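Local coordinates for protein HpuA (Kingella denitrificans ATCC 33394, PDB 5EC6) that binds haemoglobin as an outer-membrane lipoprotein receptor and probably takes part in acquiring haem iron, at residues T24-P27 / N28-A31; P156-T159 / D160-Q163. One frame throughout, in Å; residues are numbered along the deposited sequence.

Overall arrangement
Both contacts are local turns in a mostly beta-strand chain, and they come in series: interaction 1 (24-31) closes well before interaction 2 (156-163) opens. Their centres lie 31 Å apart and their nearest atoms about 15 Å, so they do not touch. Interaction 1 leads into strand 29-31, an outermost strand of a four-stranded antiparallel sheet, and packs on strand 48-57. Interaction 2 lies in the loop between strand 148-154 and helix 165-168 and rests on strand 256-265. The first is a surface contact, centred 26 Å from the centre of the chain; the second is partly buried, at 17 Å. Interaction 1 thus brings the N-terminal loop into its first strand, whereas interaction 2 shapes an inter-strand-and-helix connection.

Interaction 1 of 2, residues T24-P27 / N28-A31; sequences TTSP and NIVA
S26 and N28 meet in a type I beta turn, S26 to I29, which carries an ST turn at its start and delivers the chain into strand 29-31. The tight part is polar. I29 N donates to S26 O at 3.0 Å, with an angle of 164° at the hydrogen. N28 N donates to S26 OG, 3.0 Å away. That bond depends on the serine torsion: OG stands anti to the backbone N of S26 (chi1 164°), beside its own carbonyl carbon and facing the next-but-one amide. The carbonyl and side chain of S26 thus grip two consecutive N-H groups, while P27 fills the second position of the turn. The same OG presses on N28 CB at 3.4 Å.

Packing is looser where T24 meets I29. Their side chains cross at about a right angle, and the gamma methyl of the isoleucine, CG2, comes to T24 CB at 4.1 Å. Both residues also lean on F52 of strand 48-57, and I29 reaches I54; backbone bonds of N28 with T55 and of V30 with T53 fasten the turn and the strand to that neighbour. On the solvent side P27 and V30 are exposed, and T25 turns away from the strand, its OG1 hydrogen-bonded to D23 OD1. What V30 adds at this open margin is a single methyl against the turn: CG2, held beside its own backbone N, lies 3.6 Å from P27 O.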
loop_
_atom_site.group_PDB
_atom_site.type_symbol
_atom_site.label_atom_id
_atom_site.label_comp_id
_atom_site.label_asym_id
_atom_site.label_seq_id
_atom_site.Cartn_x
_atom_site.Cartn_y
_atom_site.Cartn_z
ATOM N N THR A 24 9.339 15.382 15.894
ATOM C CA THR A 24 10.040 15.865 14.733
ATOM C C THR A 24 10.664 17.255 14.939
ATOM O O THR A 24 11.443 17.685 14.119
ATOM C CB THR A 24 9.130 15.896 13.507
ATOM O OG1 THR A 24 8.118 16.881 13.725
ATOM C CG2 THR A 24 8.493 14.518 13.294
ATOM N N THR A 25 10.352 17.941 16.039
ATOM C CA THR A 25 11.012 19.251 16.282
ATOM C C THR A 25 12.483 19.098 16.697
ATOM O O THR A 25 13.239 20.085 16.693
ATOM C CB THR A 25 10.270 20.116 17.347
ATOM O OG1 THR A 25 10.434 19.561 18.662
ATOM C CG2 THR A 25 8.778 20.232 16.995
ATOM N N SER A 26 12.902 17.860 17.011
ATOM C CA SER A 26 14.322 17.587 17.297
ATOM C C SER A 26 15.179 18.011 16.121
ATOM O O SER A 26 14.859 17.729 14.966
ATOM C CB SER A 26 14.547 16.089 17.589
ATOM O OG SER A 26 15.926 15.754 17.511
ATOM N N PRO A 27 16.329 18.670 16.386
ATOM C CA PRO A 27 17.252 18.988 15.314
ATOM C C PRO A 27 17.835 17.750 14.612
ATOM O O PRO A 27 18.383 17.862 13.541
ATOM C CB PRO A 27 18.349 19.824 16.008
ATOM C CG PRO A 27 18.245 19.480 17.434
ATOM C CD PRO A 27 16.853 19.011 17.716
ATOM N N ASN A 28 17.653 16.582 15.221
ATOM C CA ASN A 28 18.129 15.351 14.617
ATOM C C ASN A 28 17.117 14.746 13.647
ATOM O O ASN A 28 17.426 13.768 12.987
ATOM C CB ASN A 28 18.427 14.341 15.698
ATOM C CG ASN A 28 19.717 14.669 16.418
ATOM O OD1 ASN A 28 20.618 15.265 15.836
ATOM N ND2 ASN A 28 19.802 14.293 17.647
ATOM N N ILE A 29 15.921 15.331 13.569
ATOM C CA ILE A 29 14.880 14.810 12.670
ATOM C C ILE A 29 14.492 15.957 11.764
ATOM O O ILE A 29 13.926 16.929 12.254
ATOM C CB ILE A 29 13.698 14.274 13.471
ATOM C CG1 ILE A 29 14.158 13.105 14.343
ATOM C CG2 ILE A 29 12.553 13.812 12.534
ATOM C CD1 ILE A 29 13.130 12.577 15.283
ATOM N N VAL A 30 14.855 15.871 10.491
ATOM C CA VAL A 30 14.732 16.952 9.542
ATOM C C VAL A 30 13.871 16.554 8.334
ATOM O O VAL A 30 14.130 15.575 7.642
ATOM C CB VAL A 30 16.096 17.378 9.038
ATOM C CG1 VAL A 30 16.014 18.544 8.062
ATOM C CG2 VAL A 30 16.998 17.714 10.239
ATOM N N ALA A 31 12.851 17.367 8.058
ATOM C CA ALA A 31 11.970 17.076 6.960
ATOM C C ALA A 31 12.746 17.150 5.669
ATOM O O ALA A 31 13.601 18.039 5.458
ATOM C CB ALA A 31 10.783 18.045 6.953
#

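Interaction 2 of 2, residues P156-T159 / D160-Q163; sequences PAPT and DTLQ
P158 and T161 face each other across a single turn of 3-10 type, their side chains crossing obliquely. The turn lies in the loop between strand 148-154 and helix 165-168, within the haemoglobin-haptoglobin utilisation family region. T161 OG1 comes in beside the proline ring, 3.7 Å from P158 CB, with CG and CD of the ring farther off. The threonine torsion, chi1 55°, sets OG1 between its backbone N and carbonyl carbon, and E268 OE1 is its hydrogen-bond partner. D160 curls back on the same ring carbon: with chi1 63° its carboxylate sits over its own backbone, and OD1 touches P158 CB at 3.5 Å.

The same two residues, P158 and T161, are joined by T161 N donating to P158 O at 3.2 Å. One residue on, L162 N makes a weak bond to T159 O, 3.4 Å long. L162 packs back along the turn with its two methyls parted. CD1 lies against the backbone of T159, 3.7 Å from its CA, whereas CD2 points to A157 CB at 4.1 Å. The leucine CG sits beside two carbonyl oxygens, 3.7 Å from T159 O and almost as near P158 O. A157 and L162 both press on L264 of strand 256-265 and on S280, so the apolar side of the turn faces the body of the protein.

The backbones of T161 and S280 are bonded, and A157 O is paired with N245 ND2. P158 O takes two bonds, from T161 N and S280 OG, whereas the L162 N bond is weak; with the apolar A157-L162 pair packed on L264, the turn probably relies on contacts to other parts of the chain as much as on its own bonds.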
loop_
_atom_site.group_PDB
_atom_site.type_symbol
_atom_site.label_atom_id
_atom_site.label_comp_id
_atom_site.label_asym_id
_atom_site.label_seq_id
_atom_site.Cartn_x
_atom_site.Cartn_y
_atom_site.Cartn_z
ATOM N N PRO A 156 5.374 7.974 -5.844
ATOM C CA PRO A 156 4.590 7.771 -7.062
ATOM C C PRO A 156 5.435 7.285 -8.218
ATOM O O PRO A 156 6.634 7.625 -8.363
ATOM C CB PRO A 156 4.010 9.154 -7.384
ATOM C CG PRO A 156 4.610 10.081 -6.447
ATOM C CD PRO A 156 5.347 9.364 -5.398
ATOM N N ALA A 157 4.817 6.480 -9.057
ATOM C CA ALA A 157 5.469 6.010 -10.282
ATOM C C ALA A 157 5.664 7.123 -11.294
ATOM O O ALA A 157 4.701 7.701 -11.780
ATOM C CB ALA A 157 4.608 4.909 -10.936
ATOM N N PRO A 158 6.920 7.433 -11.679
ATOM C CA PRO A 158 7.038 8.524 -12.628
ATOM C C PRO A 158 6.353 8.214 -13.968
ATOM O O PRO A 158 6.545 7.135 -14.478
ATOM C CB PRO A 158 8.584 8.592 -12.839
ATOM C CG PRO A 158 9.155 8.037 -11.559
ATOM C CD PRO A 158 8.217 6.919 -11.198
ATOM N N THR A 159 5.592 9.149 -14.506
ATOM C CA THR A 159 4.838 8.896 -15.737
ATOM C C THR A 159 5.760 8.665 -16.924
ATOM O O THR A 159 5.444 7.908 -17.803
ATOM C CB THR A 159 3.838 10.023 -16.050
ATOM O OG1 THR A 159 4.547 11.262 -16.171
ATOM C CG2 THR A 159 2.784 10.151 -14.948
ATOM N N ASP A 160 6.974 9.243 -16.888
ATOM C CA ASP A 160 7.883 9.046 -18.015
ATOM C C ASP A 160 8.551 7.674 -18.139
ATOM O O ASP A 160 9.150 7.353 -19.166
ATOM C CB ASP A 160 8.888 10.223 -18.110
ATOM C CG ASP A 160 9.791 10.348 -16.946
ATOM O OD1 ASP A 160 9.813 9.468 -16.048
ATOM O OD2 ASP A 160 10.489 11.416 -16.935
ATOM N N THR A 161 8.369 6.797 -17.130
ATOM C CA THR A 161 8.861 5.487 -17.213
ATOM C C THR A 161 7.803 4.424 -16.945
ATOM O O THR A 161 8.157 3.294 -16.666
ATOM C CB THR A 161 10.031 5.313 -16.246
ATOM O OG1 THR A 161 9.614 5.675 -14.933
ATOM C CG2 THR A 161 11.199 6.254 -16.664
ATOM N N LEU A 162 6.552 4.800 -17.133
ATOM C CA LEU A 162 5.431 3.793 -17.118
ATOM C C LEU A 162 5.598 2.821 -18.267
ATOM O O LEU A 162 6.332 3.107 -19.258
ATOM C CB LEU A 162 4.092 4.494 -17.194
ATOM C CG LEU A 162 3.576 5.253 -15.931
ATOM C CD1 LEU A 162 2.392 6.111 -16.261
ATOM C CD2 LEU A 162 3.329 4.284 -14.761
ATOM N N GLN A 163 5.018 1.638 -18.135
ATOM C CA GLN A 163 5.207 0.610 -19.142
ATOM C C GLN A 163 4.817 1.068 -20.535
ATOM O O GLN A 163 3.778 1.691 -20.725
ATOM C CB GLN A 163 4.476 -0.697 -18.800
ATOM C CG GLN A 163 2.967 -0.583 -18.656
ATOM C CD GLN A 163 2.414 -1.943 -18.365
ATOM O OE1 GLN A 163 2.591 -2.449 -17.265
ATOM N NE2 GLN A 163 1.847 -2.610 -19.379
#